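Local coordinates for OBody AM1L10 (Pyrobaculum aerophilum, PDB 4GN3), which probably serves as an engineered binding protein built on an OB-fold nucleic acid-binding domain, using one side of its barrel to grip another protein, at residues K8-T13 against E24-G29; V40-V45 against A53-L58; D78-K83 against I106-K111; G84-S89 against V99-S104. All coordinates share one frame; numbering follows the deposited sequence.

Contact 1: residues K8-T13 against E24-G29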
loop_
_atom_site.group_PDB
_atom_site.type_symbol
_atom_site.label_atom_id
_atom_site.label_comp_id
_atom_site.label_asym_id
_atom_site.label_seq_id
_atom_site.Cartn_x
_atom_site.Cartn_y
_atom_site.Cartn_z
ATOM N N LYS B 8 2.966 26.294 -9.344
ATOM C CA LYS B 8 2.069 26.275 -10.482
ATOM C C LYS B 8 1.961 24.849 -11.020
ATOM O O LYS B 8 2.966 24.157 -11.174
ATOM C CB LYS B 8 2.623 27.210 -11.565
ATOM C CG LYS B 8 1.688 27.519 -12.721
ATOM C CD LYS B 8 2.330 28.540 -13.659
ATOM C CE LYS B 8 1.326 29.129 -14.636
ATOM N NZ LYS B 8 0.866 28.138 -15.649
ATOM N N LYS B 9 0.733 24.423 -11.285
ATOM C CA LYS B 9 0.450 23.149 -11.942
ATOM C C LYS B 9 1.250 23.007 -13.241
ATOM O O LYS B 9 1.261 23.917 -14.073
ATOM C CB LYS B 9 -1.048 23.069 -12.220
ATOM C CG LYS B 9 -1.516 21.915 -13.085
ATOM C CD LYS B 9 -3.016 22.024 -13.249
ATOM C CE LYS B 9 -3.558 21.035 -14.260
ATOM N NZ LYS B 9 -5.045 21.027 -14.183
ATOM N N THR B 10 1.935 21.879 -13.406
ATOM C CA THR B 10 2.704 21.643 -14.632
ATOM C C THR B 10 2.029 20.623 -15.546
ATOM O O THR B 10 2.147 20.702 -16.765
ATOM C CB THR B 10 4.156 21.189 -14.342
ATOM O OG1 THR B 10 4.146 19.895 -13.733
ATOM C CG2 THR B 10 4.875 22.181 -13.426
ATOM N N HIS B 11 1.323 19.669 -14.947
ATOM C CA HIS B 11 0.737 18.553 -15.678
ATOM C C HIS B 11 -0.657 18.265 -15.211
ATOM O O HIS B 11 -0.937 18.291 -14.019
ATOM C CB HIS B 11 1.579 17.288 -15.487
ATOM C CG HIS B 11 2.927 17.347 -16.154
ATOM N ND1 HIS B 11 3.941 18.076 -15.664
ATOM C CD2 HIS B 11 3.405 16.734 -17.310
ATOM C CE1 HIS B 11 5.011 17.951 -16.464
ATOM N NE2 HIS B 11 4.687 17.121 -17.467
ATOM N N TRP B 12 -1.535 17.969 -16.158
ATOM C CA TRP B 12 -2.838 17.393 -15.854
ATOM C C TRP B 12 -2.637 15.964 -15.454
ATOM O O TRP B 12 -1.680 15.341 -15.898
ATOM C CB TRP B 12 -3.734 17.481 -17.076
ATOM C CG TRP B 12 -4.184 18.890 -17.342
ATOM C CD1 TRP B 12 -3.469 19.910 -17.973
ATOM C CD2 TRP B 12 -5.470 19.493 -16.979
ATOM N NE1 TRP B 12 -4.209 21.064 -18.024
ATOM C CE2 TRP B 12 -5.415 20.883 -17.443
ATOM C CE3 TRP B 12 -6.619 19.038 -16.341
ATOM C CZ2 TRP B 12 -6.478 21.759 -17.261
ATOM C CZ3 TRP B 12 -7.683 19.930 -16.167
ATOM C CH2 TRP B 12 -7.611 21.257 -16.619
ATOM N N THR B 13 -3.519 15.423 -14.615
ATOM C CA THR B 13 -3.312 14.061 -14.094
ATOM C C THR B 13 -3.197 13.025 -15.216
ATOM O O THR B 13 -2.435 12.064 -15.096
ATOM C CB THR B 13 -4.389 13.614 -13.076
ATOM O OG1 THR B 13 -5.694 13.681 -13.670
ATOM C CG2 THR B 13 -4.341 14.475 -11.830
ATOM N N GLU B 24 10.226 15.733 -12.424
ATOM C CA GLU B 24 9.503 16.489 -11.409
ATOM C C GLU B 24 8.270 17.144 -12.024
ATOM O O GLU B 24 8.358 17.813 -13.051
ATOM C CB GLU B 24 10.397 17.544 -10.752
ATOM C CG GLU B 24 9.735 18.196 -9.549
ATOM C CD GLU B 24 10.677 19.094 -8.785
ATOM O OE1 GLU B 24 11.040 20.161 -9.313
ATOM O OE2 GLU B 24 11.031 18.729 -7.654
ATOM N N VAL B 25 7.120 16.932 -11.390
ATOM C CA VAL B 25 5.854 17.472 -11.874
ATOM C C VAL B 25 5.100 18.147 -10.739
ATOM O O VAL B 25 5.352 17.874 -9.560
ATOM C CB VAL B 25 4.939 16.370 -12.479
ATOM C CG1 VAL B 25 5.617 15.701 -13.671
ATOM C CG2 VAL B 25 4.545 15.337 -11.421
ATOM N N VAL B 26 4.185 19.039 -11.108
ATOM C CA VAL B 26 3.232 19.579 -10.156
ATOM C C VAL B 26 1.832 19.253 -10.657
ATOM O O VAL B 26 1.459 19.651 -11.757
ATOM C CB VAL B 26 3.393 21.105 -9.969
ATOM C CG1 VAL B 26 2.365 21.619 -8.973
ATOM C CG2 VAL B 26 4.806 21.448 -9.503
ATOM N N VAL B 27 1.072 18.506 -9.862
ATOM C CA VAL B 27 -0.332 18.227 -10.185
ATOM C C VAL B 27 -1.245 19.008 -9.238
ATOM O O VAL B 27 -0.849 19.345 -8.123
ATOM C CB VAL B 27 -0.667 16.714 -10.151
ATOM C CG1 VAL B 27 0.090 15.970 -11.249
ATOM C CG2 VAL B 27 -0.358 16.113 -8.783
ATOM N N ALA B 28 -2.451 19.317 -9.704
ATOM C CA ALA B 28 -3.418 20.071 -8.908
ATOM C C ALA B 28 -4.819 19.574 -9.188
ATOM O O ALA B 28 -5.198 19.380 -10.337
ATOM C CB ALA B 28 -3.313 21.566 -9.204
ATOM N N GLY B 29 -5.580 19.363 -8.123
ATOM C CA GLY B 29 -6.943 18.872 -8.236
ATOM C C GLY B 29 -7.493 18.547 -6.870
ATOM O O GLY B 29 -7.114 19.173 -5.879
HETATM O O HOH W 1 -6.529 21.119 -11.903
HETATM O O HOH W 2 -2.983 18.159 -12.303
#

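Contact 2: residues V40-V45 against A53-L58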
loop_
_atom_site.group_PDB
_atom_site.type_symbol
_atom_site.label_atom_id
_atom_site.label_comp_id
_atom_site.label_asym_id
_atom_site.label_seq_id
_atom_site.Cartn_x
_atom_site.Cartn_y
_atom_site.Cartn_z
ATOM N N VAL B 40 2.883 2.206 4.145
ATOM C CA VAL B 40 2.511 2.852 2.880
ATOM C C VAL B 40 1.174 3.571 3.036
ATOM O O VAL B 40 0.201 2.990 3.525
ATOM C CB VAL B 40 2.353 1.844 1.717
ATOM C CG1 VAL B 40 1.966 2.568 0.426
ATOM C CG2 VAL B 40 3.635 1.063 1.497
ATOM N N LYS B 41 1.135 4.825 2.593
ATOM C CA LYS B 41 -0.113 5.578 2.475
ATOM C C LYS B 41 -0.196 6.151 1.060
ATOM O O LYS B 41 0.825 6.532 0.472
ATOM C CB LYS B 41 -0.174 6.694 3.530
ATOM C CG LYS B 41 -0.019 6.195 4.963
ATOM C CD LYS B 41 -0.061 7.319 5.981
ATOM C CE LYS B 41 0.553 6.904 7.309
ATOM N NZ LYS B 41 0.049 5.604 7.843
ATOM N N ILE B 42 -1.410 6.194 0.517
ATOM C CA ILE B 42 -1.627 6.631 -0.860
ATOM C C ILE B 42 -2.758 7.656 -0.932
ATOM O O ILE B 42 -3.844 7.439 -0.388
ATOM C CB ILE B 42 -1.931 5.437 -1.792
ATOM C CG1 ILE B 42 -0.725 4.474 -1.823
ATOM C CG2 ILE B 42 -2.294 5.923 -3.202
ATOM C CD1 ILE B 42 -1.034 3.069 -2.291
ATOM N N VAL B 43 -2.483 8.776 -1.586
ATOM C CA VAL B 43 -3.531 9.726 -1.938
ATOM C C VAL B 43 -3.665 9.751 -3.460
ATOM O O VAL B 43 -2.675 9.866 -4.176
ATOM C CB VAL B 43 -3.304 11.138 -1.322
ATOM C CG1 VAL B 43 -1.869 11.605 -1.481
ATOM C CG2 VAL B 43 -4.283 12.168 -1.900
ATOM N N LYS B 44 -4.891 9.603 -3.949
ATOM C CA LYS B 44 -5.144 9.725 -5.381
ATOM C C LYS B 44 -5.731 11.098 -5.691
ATOM O O LYS B 44 -6.647 11.554 -4.997
ATOM C CB LYS B 44 -6.071 8.615 -5.871
ATOM C CG LYS B 44 -5.412 7.242 -5.929
ATOM C CD LYS B 44 -6.366 6.176 -6.442
ATOM C CE LYS B 44 -5.769 4.780 -6.263
ATOM N NZ LYS B 44 -6.638 3.729 -6.855
ATOM N N VAL B 45 -5.186 11.751 -6.716
ATOM C CA VAL B 45 -5.622 13.090 -7.126
ATOM C C VAL B 45 -6.274 13.034 -8.515
ATOM O O VAL B 45 -5.743 12.411 -9.433
ATOM C CB VAL B 45 -4.436 14.090 -7.149
ATOM C CG1 VAL B 45 -4.903 15.487 -7.543
ATOM C CG2 VAL B 45 -3.732 14.129 -5.796
ATOM N N ALA B 53 -6.974 9.140 -11.797
ATOM C CA ALA B 53 -6.775 9.381 -10.383
ATOM C C ALA B 53 -5.339 8.976 -10.082
ATOM O O ALA B 53 -5.064 7.802 -9.806
ATOM C CB ALA B 53 -7.765 8.572 -9.557
ATOM N N VAL B 54 -4.418 9.939 -10.167
ATOM C CA VAL B 54 -2.984 9.627 -10.063
ATOM C C VAL B 54 -2.581 9.335 -8.615
ATOM O O VAL B 54 -2.959 10.059 -7.686
ATOM C CB VAL B 54 -2.087 10.712 -10.726
ATOM C CG1 VAL B 54 -2.215 12.053 -10.009
ATOM C CG2 VAL B 54 -0.623 10.267 -10.761
ATOM N N SER B 55 -1.834 8.248 -8.442
ATOM C CA SER B 55 -1.402 7.792 -7.129
ATOM C C SER B 55 -0.167 8.531 -6.653
ATOM O O SER B 55 0.859 8.560 -7.335
ATOM C CB SER B 55 -1.098 6.292 -7.155
ATOM O OG SER B 55 -2.271 5.527 -7.385
ATOM N N VAL B 56 -0.286 9.114 -5.466
ATOM C CA VAL B 56 0.826 9.752 -4.784
ATOM C C VAL B 56 1.122 8.887 -3.560
ATOM O O VAL B 56 0.276 8.737 -2.675
ATOM C CB VAL B 56 0.479 11.203 -4.370
ATOM C CG1 VAL B 56 1.638 11.848 -3.625
ATOM C CG2 VAL B 56 0.107 12.035 -5.593
ATOM N N TYR B 57 2.315 8.305 -3.505
ATOM C CA TYR B 57 2.600 7.412 -2.391
ATOM C C TYR B 57 3.522 8.011 -1.345
ATOM O O TYR B 57 4.451 8.766 -1.647
ATOM C CB TYR B 57 3.102 6.045 -2.864
ATOM C CG TYR B 57 4.561 6.000 -3.229
ATOM C CD1 TYR B 57 5.516 5.585 -2.300
ATOM C CD2 TYR B 57 4.989 6.358 -4.502
ATOM C CE1 TYR B 57 6.856 5.529 -2.633
ATOM C CE2 TYR B 57 6.332 6.301 -4.848
ATOM C CZ TYR B 57 7.257 5.889 -3.909
ATOM O OH TYR B 57 8.588 5.836 -4.239
ATOM N N LEU B 58 3.243 7.652 -0.102
ATOM C CA LEU B 58 4.086 8.030 1.025
ATOM C C LEU B 58 4.550 6.724 1.651
ATOM O O LEU B 58 3.745 5.810 1.859
ATOM C CB LEU B 58 3.319 8.889 2.038
ATOM C CG LEU B 58 2.916 10.306 1.583
ATOM C CD1 LEU B 58 1.770 10.274 0.581
ATOM C CD2 LEU B 58 2.527 11.139 2.794
#

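Contact 3: residues D78-K83 against I106-K111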
loop_
_atom_site.group_PDB
_atom_site.type_symbol
_atom_site.label_atom_id
_atom_site.label_comp_id
_atom_site.label_asym_id
_atom_site.label_seq_id
_atom_site.Cartn_x
_atom_site.Cartn_y
_atom_site.Cartn_z
ATOM N N ASP B 78 -10.836 17.354 -0.712
ATOM C CA ASP B 78 -9.884 18.446 -0.443
ATOM C C ASP B 78 -9.184 18.858 -1.735
ATOM O O ASP B 78 -8.872 18.008 -2.575
ATOM C CB ASP B 78 -8.827 18.041 0.587
ATOM C CG ASP B 78 -9.355 18.029 2.010
ATOM O OD1 ASP B 78 -10.531 18.380 2.233
ATOM O OD2 ASP B 78 -8.582 17.659 2.913
ATOM N N VAL B 79 -8.945 20.159 -1.890
ATOM C CA VAL B 79 -8.255 20.694 -3.062
ATOM C C VAL B 79 -6.764 20.816 -2.738
ATOM O O VAL B 79 -6.381 21.492 -1.780
ATOM C CB VAL B 79 -8.866 22.044 -3.512
ATOM C CG1 VAL B 79 -8.015 22.710 -4.587
ATOM C CG2 VAL B 79 -10.288 21.830 -4.016
ATOM N N VAL B 80 -5.934 20.138 -3.531
ATOM C CA VAL B 80 -4.505 20.006 -3.230
ATOM C C VAL B 80 -3.625 20.383 -4.415
ATOM O O VAL B 80 -4.077 20.391 -5.565
ATOM C CB VAL B 80 -4.132 18.570 -2.752
ATOM C CG1 VAL B 80 -4.789 18.243 -1.422
ATOM C CG2 VAL B 80 -4.489 17.522 -3.803
ATOM N N VAL B 81 -2.379 20.730 -4.108
ATOM C CA VAL B 81 -1.319 20.919 -5.097
ATOM C C VAL B 81 -0.194 20.014 -4.615
ATOM O O VAL B 81 0.226 20.110 -3.456
ATOM C CB VAL B 81 -0.837 22.392 -5.178
ATOM C CG1 VAL B 81 0.382 22.535 -6.081
ATOM C CG2 VAL B 81 -1.948 23.303 -5.680
ATOM N N ILE B 82 0.269 19.115 -5.486
ATOM C CA ILE B 82 1.332 18.174 -5.115
ATOM C C ILE B 82 2.493 18.237 -6.103
ATOM O O ILE B 82 2.294 18.148 -7.315
ATOM C CB ILE B 82 0.808 16.724 -4.962
ATOM C CG1 ILE B 82 -0.156 16.647 -3.768
ATOM C CG2 ILE B 82 1.961 15.734 -4.770
ATOM C CD1 ILE B 82 -0.855 15.316 -3.580
ATOM N N LYS B 83 3.691 18.413 -5.555
ATOM C CA LYS B 83 4.925 18.369 -6.321
ATOM C C LYS B 83 5.677 17.096 -5.946
ATOM O O LYS B 83 5.806 16.752 -4.770
ATOM C CB LYS B 83 5.797 19.601 -6.040
ATOM C CG LYS B 83 7.115 19.622 -6.810
ATOM C CD LYS B 83 8.065 20.690 -6.293
ATOM C CE LYS B 83 7.769 22.044 -6.920
ATOM N NZ LYS B 83 8.805 23.039 -6.531
ATOM N N ILE B 106 3.176 18.660 -0.423
ATOM C CA ILE B 106 1.714 18.501 -0.468
ATOM C C ILE B 106 1.065 19.742 0.148
ATOM O O ILE B 106 1.224 19.996 1.340
ATOM C CB ILE B 106 1.222 17.222 0.252
ATOM C CG1 ILE B 106 1.861 15.963 -0.362
ATOM C CG2 ILE B 106 -0.301 17.119 0.185
ATOM C CD1 ILE B 106 1.480 14.673 0.345
ATOM N N TRP B 107 0.360 20.515 -0.678
ATOM C CA TRP B 107 -0.316 21.742 -0.239
ATOM C C TRP B 107 -1.797 21.530 -0.230
ATOM O O TRP B 107 -2.350 21.037 -1.212
ATOM C CB TRP B 107 0.005 22.896 -1.187
ATOM C CG TRP B 107 1.469 23.262 -1.284
ATOM C CD1 TRP B 107 2.476 22.586 -1.968
ATOM C CD2 TRP B 107 2.131 24.434 -0.695
ATOM N NE1 TRP B 107 3.683 23.228 -1.828
ATOM C CE2 TRP B 107 3.544 24.347 -1.086
ATOM C CE3 TRP B 107 1.711 25.507 0.090
ATOM C CZ2 TRP B 107 4.477 25.304 -0.695
ATOM C CZ3 TRP B 107 2.663 26.463 0.479
ATOM C CH2 TRP B 107 4.010 26.360 0.093
ATOM N N ILE B 108 -2.463 21.898 0.863
ATOM C CA ILE B 108 -3.924 21.853 0.914
ATOM C C ILE B 108 -4.448 23.267 0.676
ATOM O O ILE B 108 -4.227 24.159 1.492
ATOM C CB ILE B 108 -4.447 21.305 2.262
ATOM C CG1 ILE B 108 -3.871 19.912 2.542
ATOM C CG2 ILE B 108 -5.973 21.269 2.274
ATOM C CD1 ILE B 108 -4.077 19.436 3.965
ATOM N N LEU B 109 -5.122 23.472 -0.452
ATOM C CA LEU B 109 -5.601 24.796 -0.824
ATOM C C LEU B 109 -6.927 25.119 -0.156
ATOM O O LEU B 109 -7.147 26.248 0.273
ATOM C CB LEU B 109 -5.685 24.947 -2.343
ATOM C CG LEU B 109 -4.345 25.006 -3.084
ATOM C CD1 LEU B 109 -4.532 25.651 -4.451
ATOM C CD2 LEU B 109 -3.264 25.732 -2.288
ATOM N N ASN B 110 -7.808 24.127 -0.072
ATOM C CA ASN B 110 -8.971 24.219 0.806
ATOM C C ASN B 110 -9.559 22.864 1.154
ATOM O O ASN B 110 -9.508 21.922 0.353
ATOM C CB ASN B 110 -10.052 25.148 0.240
ATOM C CG ASN B 110 -10.570 24.691 -1.100
ATOM O OD1 ASN B 110 -9.956 24.953 -2.134
ATOM N ND2 ASN B 110 -11.715 24.014 -1.093
ATOM N N LYS B 111 -10.108 22.780 2.360
ATOM C CA LYS B 111 -10.755 21.570 2.837
ATOM C C LYS B 111 -12.214 21.565 2.391
ATOM O O LYS B 111 -12.836 22.626 2.275
ATOM C CB LYS B 111 -10.617 21.449 4.358
ATOM C CG LYS B 111 -9.163 21.382 4.817
ATOM C CD LYS B 111 -9.016 20.928 6.260
ATOM C CE LYS B 111 -7.547 20.730 6.611
ATOM N NZ LYS B 111 -7.346 20.298 8.024
#

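Contact 4: residues G84-S89 against V99-S104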
loop_
_atom_site.group_PDB
_atom_site.type_symbol
_atom_site.label_atom_id
_atom_site.label_comp_id
_atom_site.label_asym_id
_atom_site.label_seq_id
_atom_site.Cartn_x
_atom_site.Cartn_y
_atom_site.Cartn_z
ATOM N N GLY B 84 6.164 16.392 -6.956
ATOM C CA GLY B 84 6.950 15.187 -6.717
ATOM C C GLY B 84 7.541 14.646 -7.994
ATOM O O GLY B 84 7.438 15.275 -9.045
ATOM N N ILE B 85 8.143 13.465 -7.897
ATOM C CA ILE B 85 8.838 12.856 -9.024
ATOM C C ILE B 85 7.991 11.702 -9.534
ATOM O O ILE B 85 7.536 10.871 -8.746
ATOM C CB ILE B 85 10.226 12.316 -8.612
ATOM C CG1 ILE B 85 11.073 13.407 -7.927
ATOM C CG2 ILE B 85 10.953 11.699 -9.803
ATOM C CD1 ILE B 85 11.383 14.617 -8.784
ATOM N N VAL B 86 7.775 11.666 -10.843
ATOM C CA VAL B 86 7.042 10.565 -11.447
ATOM C C VAL B 86 7.907 9.312 -11.404
ATOM O O VAL B 86 9.101 9.352 -11.719
ATOM C CB VAL B 86 6.604 10.868 -12.894
ATOM C CG1 VAL B 86 5.843 9.682 -13.470
ATOM C CG2 VAL B 86 5.720 12.112 -12.932
ATOM N N GLU B 87 7.293 8.207 -10.993
ATOM C CA GLU B 87 7.977 6.926 -10.955
ATOM C C GLU B 87 7.095 5.906 -11.664
ATOM O O GLU B 87 5.955 5.678 -11.260
ATOM C CB GLU B 87 8.278 6.513 -9.509
ATOM C CG GLU B 87 9.139 7.542 -8.769
ATOM C CD GLU B 87 9.611 7.091 -7.396
ATOM O OE1 GLU B 87 10.685 7.564 -6.967
ATOM O OE2 GLU B 87 8.916 6.283 -6.737
ATOM N N ALA B 88 7.616 5.339 -12.750
ATOM C CA ALA B 88 6.895 4.329 -13.519
ATOM C C ALA B 88 6.935 3.012 -12.758
ATOM O O ALA B 88 7.947 2.693 -12.143
ATOM C CB ALA B 88 7.509 4.168 -14.900
ATOM N N SER B 89 5.825 2.275 -12.790
ATOM C CA SER B 89 5.684 0.998 -12.087
ATOM C C SER B 89 6.761 0.018 -12.498
ATOM O O SER B 89 7.122 -0.059 -13.673
ATOM C CB SER B 89 4.304 0.389 -12.351
ATOM O OG SER B 89 4.177 -0.889 -11.752
ATOM N N VAL B 99 1.900 3.945 -13.058
ATOM C CA VAL B 99 2.621 5.186 -12.747
ATOM C C VAL B 99 2.196 5.731 -11.376
ATOM O O VAL B 99 1.060 5.524 -10.939
ATOM C CB VAL B 99 2.398 6.244 -13.857
ATOM C CG1 VAL B 99 0.989 6.819 -13.799
ATOM C CG2 VAL B 99 3.434 7.353 -13.768
ATOM N N GLU B 100 3.120 6.413 -10.702
ATOM C CA GLU B 100 2.826 7.061 -9.427
ATOM C C GLU B 100 3.738 8.272 -9.215
ATOM O O GLU B 100 4.676 8.501 -9.994
ATOM C CB GLU B 100 2.980 6.069 -8.269
ATOM C CG GLU B 100 4.405 5.558 -8.108
ATOM C CD GLU B 100 4.510 4.294 -7.271
ATOM O OE1 GLU B 100 5.590 3.690 -7.237
ATOM O OE2 GLU B 100 3.528 3.911 -6.618
ATOM N N ILE B 101 3.457 9.030 -8.155
ATOM C CA ILE B 101 4.246 10.209 -7.797
ATOM C C ILE B 101 4.810 10.084 -6.384
ATOM O O ILE B 101 4.088 9.769 -5.427
ATOM C CB ILE B 101 3.433 11.532 -7.940
ATOM C CG1 ILE B 101 3.021 11.756 -9.406
ATOM C CG2 ILE B 101 4.242 12.716 -7.424
ATOM C CD1 ILE B 101 2.016 12.880 -9.630
ATOM N N PHE B 102 6.115 10.330 -6.273
ATOM C CA PHE B 102 6.806 10.362 -4.996
ATOM C C PHE B 102 6.898 11.839 -4.614
ATOM O O PHE B 102 7.646 12.582 -5.241
ATOM C CB PHE B 102 8.199 9.732 -5.157
ATOM C CG PHE B 102 8.948 9.548 -3.865
ATOM C CD1 PHE B 102 8.415 8.777 -2.831
ATOM C CD2 PHE B 102 10.208 10.120 -3.689
ATOM C CE1 PHE B 102 9.115 8.595 -1.643
ATOM C CE2 PHE B 102 10.915 9.946 -2.503
ATOM C CZ PHE B 102 10.365 9.181 -1.481
ATOM N N PRO B 103 6.117 12.272 -3.601
ATOM C CA PRO B 103 5.960 13.707 -3.345
ATOM C C PRO B 103 7.106 14.357 -2.566
ATOM O O PRO B 103 7.694 13.742 -1.678
ATOM C CB PRO B 103 4.677 13.763 -2.509
ATOM C CG PRO B 103 4.689 12.487 -1.733
ATOM C CD PRO B 103 5.364 11.459 -2.625
ATOM N N SER B 104 7.393 15.611 -2.891
ATOM C CA SER B 104 8.225 16.452 -2.032
ATOM C C SER B 104 7.384 17.529 -1.346
ATOM O O SER B 104 7.737 18.012 -0.270
ATOM C CB SER B 104 9.357 17.094 -2.828
ATOM O OG SER B 104 8.840 17.873 -3.897
HETATM O O HOH W 3 8.082 3.825 -7.185
#

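Contact 1: residues K8-T13 against E24-G29
V25 meets H11 at the start of the contact. Its CG1 lies over one face of the imidazole, shifted toward the rim, in a CH-pi contact 3.8 Å from the centroid of the H11 ring. The ring is also held at its edge. T10 OG1 lies in the ring plane and is hydrogen-bonded to H11 ND1 at 2.7 Å. V26 follows and carries the direct polar bonds. V26 N donates to T10 OG1 at 2.8 Å, almost straight at 178°. A chi1 of 67° puts this oxygen between T10's own N and carbonyl carbon, within reach of the strand. V26 O accepts twice, from T10 N at 2.8 Å and from H11 N at 3.2 Å, the two donors coming from opposite faces of its plane. V26 CB packs on K8 O at 3.3 Å. V27 turns away, but its CG1 still touches H11 O. At A28 the CB rests against the K9 chain, 4.1 Å from K9 CB. One water links K9 NZ to A28 O, and another links H11 O to A28 N. The loop thus satisfies the strand edge with backbone groups, a threonine hydroxyl and water, while V25 and V27 use their backbones to bond strand 79-88.

Contact 2: residues V40-V45 against A53-L58
K41 and L58, V43 and V56, and V45 and V54 each exchange two backbone hydrogen bonds. The shortest runs from L58 N to K41 O at 2.7 Å. The most bent is from V54 N to V45 O, 2.9 Å long with an angle of 143° at the hydrogen. The non-hydrogen-bonded pairs between them are I42 with Y57 and K44 with S55. There the strands are joined by CA-H...O contacts, the shortest being K44 CA to V54 O at 3.2 Å. K44 reaches further: its extended chain passes S55, with CE 3.7 Å from S55 OG, and NZ bonds a backbone group of another protein's chain. K41 NZ instead forms a salt bridge with D36.

The two faces differ. On one, V43 and V56 lie side by side and point the same way. A chi1 of 45° sets V43 CG1 between its own N and carbonyl carbon, 3.7 Å from V56 CB. V45 CG2 and V56 CG2 touch more loosely at 4.4 Å. This face packs on I101, P103 and helix 65-73. The other face carries I42, K44 and S55, which touch the partner protein. The pair is an antiparallel beta hairpin, strands 40-46 and 54-59 of the OB-fold barrel, with V43, V45, V54, V56 and L58 on the inner side and an outer face that contacts the partner protein.

Contact 3: residues D78-K83 against I106-K111
N110 swings its CG between its own N and carbonyl carbon (chi1 60°), which lays the amide oxygen against V79. N110 OD1 comes 3.4 Å from V79 CB. V79 has CG1 anti to its N (chi1 171°), so CG2 is left beside the N and faces the N110 amide as well. L109 and N110 both stand opposite V79, a classic beta bulge. L109 N gives V79 O a short bond of 2.7 Å, while N110 N reaches the same oxygen only weakly at 3.4 Å. V79 N donates to N110 O. The bulge turns L109 toward the other strand, and its CD1 packs on V81 CG2 at 3.7 Å.

Past the bulge the pairing is regular. V81 and W107 bond both ways, with W107 N to V81 O at 2.8 Å. The indole presents its edge to that carbonyl, CD1 lying 3.7 Å from V81 O. W107 NE1 turns to E105. On the opposite face I82 and I106 lie side by side, I82 CG1 meeting I106 CG2 at 4.0 Å. I106 and I108 continue onto helix 65-73.

Next to the bulge, D78 OD1 lies close to the K111 backbone, 3.3 Å from K111 CA. It accepts from A112 N, and D78 OD2 accepts from S75 N. Two backbone N-H groups therefore grip the buried carboxylate. They probably favour its charged form, and they tie the chain just after strand 105-110 to the loop that follows helix 65-73.

Contact 4: residues G84-S89 against V99-S104
G84 and I101 touch in the tight half of an antiparallel beta hairpin, formed by strands 79-88 and 99-103 of the OB-fold barrel. With no side chain in the way, the backbones close in. G84 CA is 3.1 Å from F102 O and 3.7 Å from I101 CG2. I85 then pairs with F102 through two backbone bonds, and E87 with E100 through two more. The shorter of this second pair is E87 N to E100 O, 2.8 Å.

The inner face of the hairpin holds V86, I101 and V99. V99 has CG2 anti to its N, and this branch presses on V86 CG1 at 3.4 Å, closer than usual for two carbons. I101 packs on to V54 and V56, and V86 on to V25. V86 and I101 are buried in the barrel core; V99, at its margin, packs on I16.

The other face is looser and more polar. E87 extends along it until its CD lies 3.7 Å from F102 CB. Its carboxylate is nearly parallel to the phenyl plane, 5° apart, but approaches the ring obliquely. E87 OE2 also bonds Y57 OH, at least in one of the two conformers of that tyrosine. E100 leans the same way, through a chi1 of 64°, and OE1 has its salt bridge outside the hairpin, with a basic side chain of another protein's chain. The two carboxylates come close here, E87 OE2 and E100 OE1 being 4.2 Å apart. A water sits between them and donates to both, at 2.6 Å to E87 OE2 and 2.5 Å to E100 OE1.

In the fold
All four contacts reach one curled sheet. Contact 2 is the most buried, and its centre lies about 5 Å from the centre of the chain; the other three are partly buried. Contacts 3 and 4 share strand 79-88 and occupy its two halves, with contact 4 nested inside the loop that contact 3 closes. Contact 1 differs in kind, since a loop lies on segment 24-29 of strand 24-36, which also pairs with 79-88. Inward-facing aliphatic side chains from all four contacts meet, for example V45 and V56 on I82, and V25 and V27 on I101. Contacts 2 and 4 adjoin through strands 54-59 and 99-103, and their polar outer faces both meet the partner protein.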